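Local coordinates for hydrolase family protein (Deinococcus radiodurans R1, PDB 3CNH) that probably acts as a phosphatase of the haloacid dehalogenase-like superfamily and binds a sodium ion and a phosphate side by side in this crystal, at residues A6-I11 with R103-N108; E49-R54 with G138-N143; V80-S85 with R112-Y117. All coordinates share one frame; numbering follows the deposited sequence.

Contact 1 pairs strands 6-9 and 103-108 in the middle of the parallel sheet, and Asp10, just past the C-terminal end of strand 6-9, binds the sodium ion. The centres of contacts 1 and 2 lie about 16 Å apart, those of contacts 1 and 3 about 19 Å, and those of contacts 2 and 3 about 17 Å. Helices 36-51 and 74-83, inserted between the two strands in sequence, meet the loop 138-143 in contact 2 and helix 112-122 in contact 3. Along the chain, contact 3 is nested inside contact 2, and both alternate with contact 1. Lys141 reaches Asp10, and Asn115 reaches Asn108, tying contacts 2 and 3 to the strand ends beside the phosphate.

Contact 1: A6-I11 with R103-N108; sequences ALFWDI and RMYSLN. With NA (sodium ion), chain C; PO4 (phosphate ion), chain D.
Leu7, Phe8 and Trp9 pair with Met104, Tyr105 and Ser106 as neighbouring parallel strands in the five-stranded Rossmann-like sheet of the haloacid dehalogenase fold. Four backbone bonds fix the register, among them Trp9 N to Tyr105 O at 2.7 Å. On the sheet face of Leu7 and Trp9, the indole comes obliquely against Met104, a selenomethionine, in a Met-aromatic contact, Trp9 NE1 lying 3.4 Å from Met104 SE. That NE1 is buried without a polar partner in the model. On the other face the Phe8 and Tyr105 rings are turned 29° apart but slid so far that their centroids are 5.6 Å apart, while Ala6 CB meets the tyrosine edge at CE1 (3.9 Å).

At the last residue of its strand, Asn108 holds its CG between the backbone N and carbonyl carbon (chi1 71°), which puts its amide ND2 3.7 Å from Ile11 CD1. Asn108 OD1 accepts Ser106 OG at 2.8 Å and is also bonded to Thr133, while ND2 is bonded to Asn115. With an alanine here, Ser106, Thr133 and Asn115 would probably each lose a polar mate and a gap would open beside Ile11 CD1. Asp10 leads into the ion site, where Gly12 and Asp166 also bind the metal and Lys141 forms a salt bridge to OD1; Asp10 OD2 coordinates the sodium ion at 2.4 Å.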
loop_
_atom_site.group_PDB
_atom_site.type_symbol
_atom_site.label_atom_id
_atom_site.label_comp_id
_atom_site.label_asym_id
_atom_site.label_seq_id
_atom_site.Cartn_x
_atom_site.Cartn_y
_atom_site.Cartn_z
ATOM N N ALA A 6 -11.649 14.586 2.954
ATOM C CA ALA A 6 -10.582 13.642 3.258
ATOM C C ALA A 6 -10.022 13.018 1.997
ATOM O O ALA A 6 -10.763 12.770 1.072
ATOM C CB ALA A 6 -11.111 12.545 4.134
ATOM N N LEU A 7 -8.705 12.816 1.992
ATOM C CA LEU A 7 -8.022 12.047 0.923
ATOM C C LEU A 7 -7.493 10.755 1.503
ATOM O O LEU A 7 -6.968 10.697 2.619
ATOM C CB LEU A 7 -6.861 12.816 0.277
ATOM C CG LEU A 7 -7.180 14.057 -0.551
ATOM C CD1 LEU A 7 -7.349 15.171 0.398
ATOM C CD2 LEU A 7 -6.014 14.303 -1.522
ATOM N N PHE A 8 -7.707 9.695 0.730
ATOM C CA PHE A 8 -7.248 8.350 1.041
ATOM C C PHE A 8 -6.214 7.969 -0.006
ATOM O O PHE A 8 -6.460 8.040 -1.212
ATOM C CB PHE A 8 -8.419 7.370 0.988
ATOM C CG PHE A 8 -9.436 7.572 2.080
ATOM C CD1 PHE A 8 -10.415 8.549 1.961
ATOM C CD2 PHE A 8 -9.417 6.796 3.219
ATOM C CE1 PHE A 8 -11.352 8.750 2.973
ATOM C CE2 PHE A 8 -10.341 7.016 4.235
ATOM C CZ PHE A 8 -11.301 7.972 4.102
ATOM N N TRP A 9 -5.055 7.550 0.490
ATOM C CA TRP A 9 -3.901 7.265 -0.351
ATOM C C TRP A 9 -3.417 5.826 -0.308
ATOM O O TRP A 9 -3.153 5.244 0.725
ATOM C CB TRP A 9 -2.688 8.135 0.046
ATOM C CG TRP A 9 -2.804 9.596 -0.190
ATOM C CD1 TRP A 9 -3.493 10.508 0.569
ATOM C CD2 TRP A 9 -2.211 10.338 -1.263
ATOM N NE1 TRP A 9 -3.394 11.757 0.011
ATOM C CE2 TRP A 9 -2.605 11.688 -1.110
ATOM C CE3 TRP A 9 -1.423 9.992 -2.357
ATOM C CZ2 TRP A 9 -2.189 12.686 -1.987
ATOM C CZ3 TRP A 9 -1.007 10.970 -3.205
ATOM C CH2 TRP A 9 -1.413 12.303 -3.037
ATOM N N ASP A 10 -3.317 5.299 -1.496
ATOM C CA ASP A 10 -2.587 4.048 -1.757
ATOM C C ASP A 10 -1.129 4.434 -1.457
ATOM O O ASP A 10 -0.725 5.615 -1.619
ATOM C CB ASP A 10 -2.826 3.727 -3.234
ATOM C CG ASP A 10 -2.154 2.536 -3.736
ATOM O OD1 ASP A 10 -1.928 1.600 -2.981
ATOM O OD2 ASP A 10 -1.919 2.531 -5.002
ATOM N N ILE A 11 -0.341 3.461 -1.014
ATOM C CA ILE A 11 1.091 3.733 -0.760
ATOM C C ILE A 11 1.943 3.178 -1.904
ATOM O O ILE A 11 2.578 3.907 -2.641
ATOM C CB ILE A 11 1.556 3.256 0.592
ATOM C CG1 ILE A 11 0.716 3.944 1.689
ATOM C CG2 ILE A 11 3.059 3.549 0.802
ATOM C CD1 ILE A 11 1.075 3.541 3.120
ATOM N N ARG A 103 -6.980 16.695 5.663
ATOM C CA ARG A 103 -6.902 15.444 6.417
ATOM C C ARG A 103 -6.744 14.329 5.404
ATOM O O ARG A 103 -7.512 14.197 4.455
ATOM C CB ARG A 103 -8.167 15.198 7.221
ATOM C CG ARG A 103 -8.360 16.154 8.390
ATOM C CD ARG A 103 -9.619 15.806 9.132
ATOM N NE ARG A 103 -9.802 16.700 10.268
ATOM C CZ ARG A 103 -10.820 16.580 11.111
ATOM N NH1 ARG A 103 -11.687 15.606 10.942
ATOM N NH2 ARG A 103 -10.939 17.416 12.121
HETATM N N MSE A 104 -5.728 13.520 5.634
HETATM C CA MSE A 104 -5.392 12.438 4.725
HETATM C C MSE A 104 -5.044 11.173 5.481
HETATM O O MSE A 104 -4.506 11.199 6.582
HETATM C CB MSE A 104 -4.247 12.877 3.798
HETATM C CG MSE A 104 -4.457 14.267 3.243
HETATM SE SE MSE A 104 -3.301 14.732 1.743
HETATM C CE MSE A 104 -1.672 13.974 2.478
ATOM N N TYR A 105 -5.328 10.056 4.833
ATOM C CA TYR A 105 -5.185 8.731 5.439
ATOM C C TYR A 105 -4.690 7.749 4.390
ATOM O O TYR A 105 -4.873 7.978 3.200
ATOM C CB TYR A 105 -6.575 8.245 5.911
ATOM C CG TYR A 105 -7.344 9.241 6.749
ATOM C CD1 TYR A 105 -8.133 10.203 6.162
ATOM C CD2 TYR A 105 -7.265 9.225 8.126
ATOM C CE1 TYR A 105 -8.800 11.152 6.940
ATOM C CE2 TYR A 105 -7.945 10.125 8.911
ATOM C CZ TYR A 105 -8.724 11.101 8.316
ATOM O OH TYR A 105 -9.395 12.039 9.096
ATOM N N SER A 106 -4.019 6.689 4.827
ATOM C CA SER A 106 -3.697 5.617 3.860
ATOM C C SER A 106 -4.871 4.683 3.787
ATOM O O SER A 106 -5.637 4.496 4.749
ATOM C CB SER A 106 -2.418 4.808 4.187
ATOM O OG SER A 106 -2.667 3.768 5.123
ATOM N N LEU A 107 -4.956 4.044 2.634
ATOM C CA LEU A 107 -5.900 2.929 2.416
ATOM C C LEU A 107 -5.126 2.001 1.490
ATOM O O LEU A 107 -5.000 2.262 0.295
ATOM C CB LEU A 107 -7.231 3.394 1.818
ATOM C CG LEU A 107 -8.299 2.310 1.790
ATOM C CD1 LEU A 107 -8.771 1.966 3.222
ATOM C CD2 LEU A 107 -9.526 2.667 0.946
ATOM N N ASN A 108 -4.497 1.000 2.085
ATOM C CA ASN A 108 -3.470 0.242 1.371
ATOM C C ASN A 108 -3.334 -1.165 1.822
ATOM O O ASN A 108 -3.757 -1.527 2.926
ATOM C CB ASN A 108 -2.097 0.931 1.546
ATOM C CG ASN A 108 -1.528 0.791 2.965
ATOM O OD1 ASN A 108 -2.126 1.245 3.947
ATOM N ND2 ASN A 108 -0.343 0.171 3.068
HETATM NA NA NA C . -0.826 0.528 -5.680
HETATM P P PO4 D . -0.699 -0.784 -1.781
HETATM O O1 PO4 D . -2.126 -0.946 -1.525
HETATM O O2 PO4 D . -0.479 -0.417 -3.253
HETATM O O3 PO4 D . 0.070 0.119 -0.804
HETATM O O4 PO4 D . 0.046 -2.116 -1.701
HETATM O O HOH W 1 0.671 -0.971 -6.665
HETATM O O HOH W 2 -2.789 -0.541 -5.957
#

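Contact 2: E49-R54 with G138-N143; sequences ELELGR and GVMKPN. With PO4 (phosphate ion), chain D.
Leu52 and Met140, a selenomethionine, meet at about a right angle, the methyl of one pressed against the branch point of the other: Met140 CE is 3.4 Å from Leu52 CG, closer than usual van der Waals contact. Leu52 CD2 instead rests on backbone, 3.5 Å from Gly138 C. Beside them the carboxylate of Glu51, in the conformer modelled, lies across the selenium, OE2 to Met140 SE 3.8 Å, a contact without a hydrogen bond.

Met140 holds CG between its backbone N and carbonyl carbon (chi1 71°) and bends at chi3, which turns CE back toward Leu52; Glu51 reaches over with a fully extended chain.

Behind Glu51 and Leu52, helix 36-51 ends in a Schellman motif, with Gly53 at positive phi, Arg54 N bonded to Glu49 O at 2.9 Å and Gly53 N to Leu50 O at 3.1 Å. This helix belongs to the helical insertion between strands 6-9 and 103-108, consistent with a cap of the haloacid dehalogenase family, and the contact sets its end against a loop of the core domain. Glu51 O also accepts a hydrogen bond from Ser134 OG.

In that loop a cis peptide bond precedes Pro142, and Asn143 N bonds back to Met140 O at 3.0 Å. Asn143 then serves as N-cap of helix 144-154, its OD1 taking Ala145 N. Between Met140 and the cis proline, Lys141 turns inward, bent at chi3; its NZ makes a 3.0 Å hydrogen bond to phosphate O1 and a salt bridge to Asp165.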
loop_
_atom_site.group_PDB
_atom_site.type_symbol
_atom_site.label_atom_id
_atom_site.label_comp_id
_atom_site.label_asym_id
_atom_site.label_seq_id
_atom_site.Cartn_x
_atom_site.Cartn_y
_atom_site.Cartn_z
ATOM N N GLU A 49 -2.809 -14.156 3.270
ATOM C CA GLU A 49 -3.018 -14.182 4.706
ATOM C C GLU A 49 -2.021 -13.288 5.424
ATOM O O GLU A 49 -2.326 -12.689 6.450
ATOM C CB GLU A 49 -3.024 -15.594 5.244
ATOM C CG GLU A 49 -4.276 -16.394 4.847
ATOM C CD GLU A 49 -5.535 -15.922 5.529
ATOM O OE1 GLU A 49 -6.010 -14.789 5.253
ATOM O OE2 GLU A 49 -6.046 -16.661 6.349
ATOM N N LEU A 50 -0.842 -13.143 4.839
ATOM C CA LEU A 50 0.158 -12.226 5.404
ATOM C C LEU A 50 -0.359 -10.784 5.231
ATOM O O LEU A 50 -0.315 -9.948 6.113
ATOM C CB LEU A 50 1.500 -12.387 4.674
ATOM C CG LEU A 50 2.600 -11.458 5.230
ATOM C CD1 LEU A 50 2.916 -11.725 6.668
ATOM C CD2 LEU A 50 3.825 -11.558 4.343
ATOM N N GLU A 51 -0.805 -10.511 4.029
ATOM C CA GLU A 51 -1.359 -9.203 3.651
ATOM C C GLU A 51 -2.543 -8.793 4.556
ATOM O O GLU A 51 -2.747 -7.608 4.879
ATOM C CB GLU A 51 -1.759 -9.282 2.158
ATOM C CG GLU A 51 -2.286 -8.032 1.496
ATOM C CD GLU A 51 -2.643 -8.291 0.030
ATOM O OE1 GLU A 51 -2.503 -9.457 -0.459
ATOM O OE2 GLU A 51 -3.065 -7.325 -0.633
ATOM N N LEU A 52 -3.316 -9.780 4.965
ATOM C CA LEU A 52 -4.509 -9.569 5.803
ATOM C C LEU A 52 -4.229 -9.615 7.301
ATOM O O LEU A 52 -5.121 -9.495 8.129
ATOM C CB LEU A 52 -5.609 -10.600 5.456
ATOM C CG LEU A 52 -6.234 -10.379 4.061
ATOM C CD1 LEU A 52 -7.036 -11.552 3.549
ATOM C CD2 LEU A 52 -7.133 -9.112 4.117
ATOM N N GLY A 53 -2.960 -9.824 7.632
ATOM C CA GLY A 53 -2.511 -9.853 9.017
ATOM C C GLY A 53 -2.942 -11.043 9.842
ATOM O O GLY A 53 -2.974 -10.987 11.070
ATOM N N ARG A 54 -3.251 -12.145 9.146
ATOM C CA ARG A 54 -3.729 -13.365 9.779
ATOM C C ARG A 54 -2.643 -14.453 9.863
ATOM O O ARG A 54 -2.856 -15.537 10.419
ATOM C CB ARG A 54 -5.008 -13.858 9.132
ATOM C CG ARG A 54 -6.183 -12.878 9.326
ATOM C CD ARG A 54 -6.490 -12.602 10.774
ATOM N NE ARG A 54 -6.741 -13.793 11.572
ATOM C CZ ARG A 54 -7.911 -14.428 11.645
ATOM N NH1 ARG A 54 -8.968 -13.984 10.986
ATOM N NH2 ARG A 54 -8.013 -15.512 12.399
ATOM N N GLY A 138 -7.914 -6.560 8.320
ATOM C CA GLY A 138 -8.415 -7.894 7.936
ATOM C C GLY A 138 -9.256 -7.977 6.671
ATOM O O GLY A 138 -9.886 -9.000 6.391
ATOM N N VAL A 139 -9.214 -6.906 5.905
ATOM C CA VAL A 139 -9.837 -6.820 4.560
ATOM C C VAL A 139 -8.847 -6.069 3.685
ATOM O O VAL A 139 -7.973 -5.378 4.192
ATOM C CB VAL A 139 -11.261 -6.157 4.519
ATOM C CG1 VAL A 139 -12.323 -7.147 5.044
ATOM C CG2 VAL A 139 -11.241 -4.899 5.323
HETATM N N MSE A 140 -8.976 -6.234 2.377
HETATM C CA MSE A 140 -8.033 -5.654 1.418
HETATM C C MSE A 140 -8.749 -5.050 0.212
HETATM O O MSE A 140 -9.828 -5.477 -0.173
HETATM C CB MSE A 140 -7.040 -6.730 0.923
HETATM C CG MSE A 140 -7.718 -7.695 0.042
HETATM SE SE MSE A 140 -6.449 -8.988 -0.754
HETATM C CE MSE A 140 -6.156 -9.805 0.683
ATOM N N LYS A 141 -8.157 -4.010 -0.350
ATOM C CA LYS A 141 -8.610 -3.526 -1.635
ATOM C C LYS A 141 -8.470 -4.728 -2.562
ATOM O O LYS A 141 -7.519 -5.502 -2.421
ATOM C CB LYS A 141 -7.718 -2.380 -2.124
ATOM C CG LYS A 141 -7.775 -1.148 -1.292
ATOM C CD LYS A 141 -6.890 -0.025 -1.884
ATOM C CE LYS A 141 -5.467 -0.391 -1.885
ATOM N NZ LYS A 141 -4.536 0.716 -2.218
ATOM N N PRO A 142 -9.322 -4.847 -3.576
ATOM C CA PRO A 142 -10.356 -3.927 -4.038
ATOM C C PRO A 142 -11.746 -4.223 -3.473
ATOM O O PRO A 142 -12.760 -3.852 -4.054
ATOM C CB PRO A 142 -10.367 -4.204 -5.549
ATOM C CG PRO A 142 -10.162 -5.655 -5.618
ATOM C CD PRO A 142 -9.151 -5.966 -4.516
ATOM N N ASN A 143 -11.778 -4.940 -2.366
ATOM C CA ASN A 143 -13.062 -5.268 -1.702
ATOM C C ASN A 143 -13.852 -4.002 -1.396
ATOM O O ASN A 143 -13.331 -3.080 -0.757
ATOM C CB ASN A 143 -12.814 -6.039 -0.415
ATOM C CG ASN A 143 -14.081 -6.623 0.194
ATOM O OD1 ASN A 143 -15.207 -6.220 -0.130
ATOM N ND2 ASN A 143 -13.898 -7.558 1.122
HETATM P P PO4 D . -0.699 -0.784 -1.781
HETATM O O1 PO4 D . -2.126 -0.946 -1.525
HETATM O O2 PO4 D . -0.479 -0.417 -3.253
HETATM O O3 PO4 D . 0.070 0.119 -0.804
HETATM O O4 PO4 D . 0.046 -2.116 -1.701
#

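Contact 3: V80-S85 with R112-Y117; sequences VMEEQS and RDLNEY
Tyr117 swings its CG anti to the backbone N (chi1 166°) and thereby carries its ring face to the Glu82 side chain, whose own CG lies beside its backbone N and whose chain then runs extended along the ring. The result is a CH-pi contact: Glu82 CB stands 3.7 Å from the centroid of the Tyr117 ring and only 3° off the ring normal. Farther along, the Glu82 carboxylate is stacked on the same ring with its plane turned by just 11°, OE1 lying 3.7 Å from Tyr117 CD1. Its OE2 has a long, weak ion pair with Arg78.

The backbone closes in as well, with Glu82 O 3.2 Å from Tyr117 CE2, while Ser85 CB meets the ring at its edge. That carbonyl oxygen also accepts Ser85 N.

Helix 112-122 follows strand 103-108 directly and so belongs to the Rossmann-like core, whereas helix 74-83 comes from the probable cap; the contact thus joins the two parts of the fold.

A second patch is apolar. Leu114, in the conformer modelled, divides its methyls: CD2 packs on Glu82 CG at 3.6 Å and CD1 on Met81, a selenomethionine, whose CE is 3.8 Å away after a bend at chi3. Trp20, from a loop, touches both Met81 and Leu114.

Water 3 bridges the far end of the ring, lying in the ring plane 2.7 Å from Tyr117 OH and donating to Ser85 O at 2.8 Å. Ser85 OG is bonded instead to Arg118 NH1 of helix 112-122.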
loop_
_atom_site.group_PDB
_atom_site.type_symbol
_atom_site.label_atom_id
_atom_site.label_comp_id
_atom_site.label_asym_id
_atom_site.label_seq_id
_atom_site.Cartn_x
_atom_site.Cartn_y
_atom_site.Cartn_z
ATOM N N VAL A 80 16.534 -7.535 3.216
ATOM C CA VAL A 80 16.544 -7.316 1.762
ATOM C C VAL A 80 15.113 -7.025 1.261
ATOM O O VAL A 80 14.898 -6.203 0.355
ATOM C CB VAL A 80 17.240 -8.479 1.004
ATOM C CG1 VAL A 80 17.155 -8.249 -0.501
ATOM C CG2 VAL A 80 18.722 -8.597 1.449
HETATM N N MSE A 81 14.125 -7.655 1.881
HETATM C CA MSE A 81 12.722 -7.354 1.532
HETATM C C MSE A 81 12.465 -5.871 1.770
HETATM O O MSE A 81 11.961 -5.149 0.914
HETATM C CB MSE A 81 11.715 -8.158 2.372
HETATM C CG MSE A 81 11.685 -9.599 2.080
HETATM SE SE MSE A 81 10.401 -10.561 3.194
HETATM C CE MSE A 81 8.908 -9.453 2.886
ATOM N N GLU A 82 12.882 -5.425 2.943
ATOM C CA GLU A 82 12.625 -4.042 3.377
ATOM C C GLU A 82 13.248 -3.034 2.423
ATOM O O GLU A 82 12.660 -1.990 2.064
ATOM C CB GLU A 82 13.089 -3.847 4.828
ATOM C CG GLU A 82 12.138 -4.526 5.780
ATOM C CD GLU A 82 12.595 -4.471 7.223
ATOM O OE1 GLU A 82 13.782 -4.145 7.442
ATOM O OE2 GLU A 82 11.755 -4.779 8.096
ATOM N N GLU A 83 14.432 -3.378 1.973
ATOM C CA GLU A 83 15.199 -2.518 1.074
ATOM C C GLU A 83 14.626 -2.313 -0.308
ATOM O O GLU A 83 15.098 -1.437 -1.051
ATOM C CB GLU A 83 16.626 -3.022 0.923
ATOM C CG GLU A 83 17.360 -2.872 2.221
ATOM C CD GLU A 83 18.596 -3.687 2.254
ATOM O OE1 GLU A 83 18.852 -4.418 1.266
ATOM O OE2 GLU A 83 19.292 -3.611 3.286
ATOM N N GLN A 84 13.626 -3.099 -0.648
ATOM C CA GLN A 84 12.971 -2.968 -1.959
ATOM C C GLN A 84 12.146 -1.688 -1.991
ATOM O O GLN A 84 11.814 -1.197 -3.061
ATOM C CB GLN A 84 12.049 -4.139 -2.285
ATOM C CG GLN A 84 12.795 -5.466 -2.313
ATOM C CD GLN A 84 13.979 -5.412 -3.186
ATOM O OE1 GLN A 84 13.849 -5.243 -4.396
ATOM N NE2 GLN A 84 15.178 -5.561 -2.594
ATOM N N SER A 85 11.833 -1.163 -0.816
ATOM C CA SER A 85 10.980 0.038 -0.699
ATOM C C SER A 85 11.800 1.279 -0.930
ATOM O O SER A 85 12.785 1.520 -0.265
ATOM C CB SER A 85 10.287 0.095 0.658
ATOM O OG SER A 85 9.310 -0.938 0.775
ATOM N N ARG A 112 2.100 -6.288 7.823
ATOM C CA ARG A 112 2.393 -5.392 8.953
ATOM C C ARG A 112 3.844 -4.929 9.030
ATOM O O ARG A 112 4.126 -3.743 9.195
ATOM C CB ARG A 112 2.007 -6.068 10.282
ATOM C CG ARG A 112 2.257 -5.235 11.533
ATOM C CD ARG A 112 2.017 -6.117 12.771
ATOM N NE ARG A 112 2.567 -5.571 14.012
ATOM C CZ ARG A 112 2.059 -4.548 14.694
ATOM N NH1 ARG A 112 1.014 -3.875 14.238
ATOM N NH2 ARG A 112 2.638 -4.159 15.822
ATOM N N ASP A 113 4.761 -5.880 8.940
ATOM C CA ASP A 113 6.163 -5.541 9.135
ATOM C C ASP A 113 6.694 -4.588 8.061
ATOM O O ASP A 113 7.287 -3.525 8.381
ATOM C CB ASP A 113 7.003 -6.811 9.296
ATOM C CG ASP A 113 6.614 -7.613 10.531
ATOM O OD1 ASP A 113 6.403 -7.038 11.626
ATOM O OD2 ASP A 113 6.498 -8.831 10.387
ATOM N N LEU A 114 6.415 -4.890 6.810
ATOM C CA LEU A 114 6.857 -4.006 5.712
ATOM C C LEU A 114 6.133 -2.686 5.796
ATOM O O LEU A 114 6.706 -1.641 5.557
ATOM C CB LEU A 114 6.667 -4.575 4.305
ATOM C CG LEU A 114 7.666 -5.623 3.820
ATOM C CD1 LEU A 114 7.336 -6.032 2.366
ATOM C CD2 LEU A 114 9.077 -5.122 3.942
ATOM N N ASN A 115 4.873 -2.734 6.157
ATOM C CA ASN A 115 4.075 -1.480 6.264
ATOM C C ASN A 115 4.718 -0.517 7.254
ATOM O O ASN A 115 4.974 0.657 6.979
ATOM C CB ASN A 115 2.630 -1.771 6.714
ATOM C CG ASN A 115 1.689 -0.612 6.422
ATOM O OD1 ASN A 115 1.657 -0.075 5.288
ATOM N ND2 ASN A 115 0.878 -0.260 7.422
ATOM N N GLU A 116 5.067 -1.047 8.402
ATOM C CA GLU A 116 5.614 -0.225 9.516
ATOM C C GLU A 116 7.012 0.258 9.176
ATOM O O GLU A 116 7.364 1.389 9.458
ATOM C CB GLU A 116 5.441 -0.960 10.853
ATOM C CG GLU A 116 3.912 -0.926 11.115
ATOM C CD GLU A 116 3.440 -1.541 12.395
ATOM O OE1 GLU A 116 4.266 -2.149 13.112
ATOM O OE2 GLU A 116 2.216 -1.435 12.651
ATOM N N TYR A 117 7.782 -0.584 8.491
ATOM C CA TYR A 117 9.121 -0.173 8.037
ATOM C C TYR A 117 9.003 0.995 7.063
ATOM O O TYR A 117 9.743 1.969 7.116
ATOM C CB TYR A 117 9.865 -1.343 7.368
ATOM C CG TYR A 117 11.079 -0.893 6.604
ATOM C CD1 TYR A 117 12.308 -0.768 7.237
ATOM C CD2 TYR A 117 11.003 -0.579 5.258
ATOM C CE1 TYR A 117 13.428 -0.336 6.552
ATOM C CE2 TYR A 117 12.120 -0.124 4.555
ATOM C CZ TYR A 117 13.337 -0.022 5.219
ATOM O OH TYR A 117 14.458 0.381 4.572
HETATM O O HOH W 3 14.379 1.134 2.003
#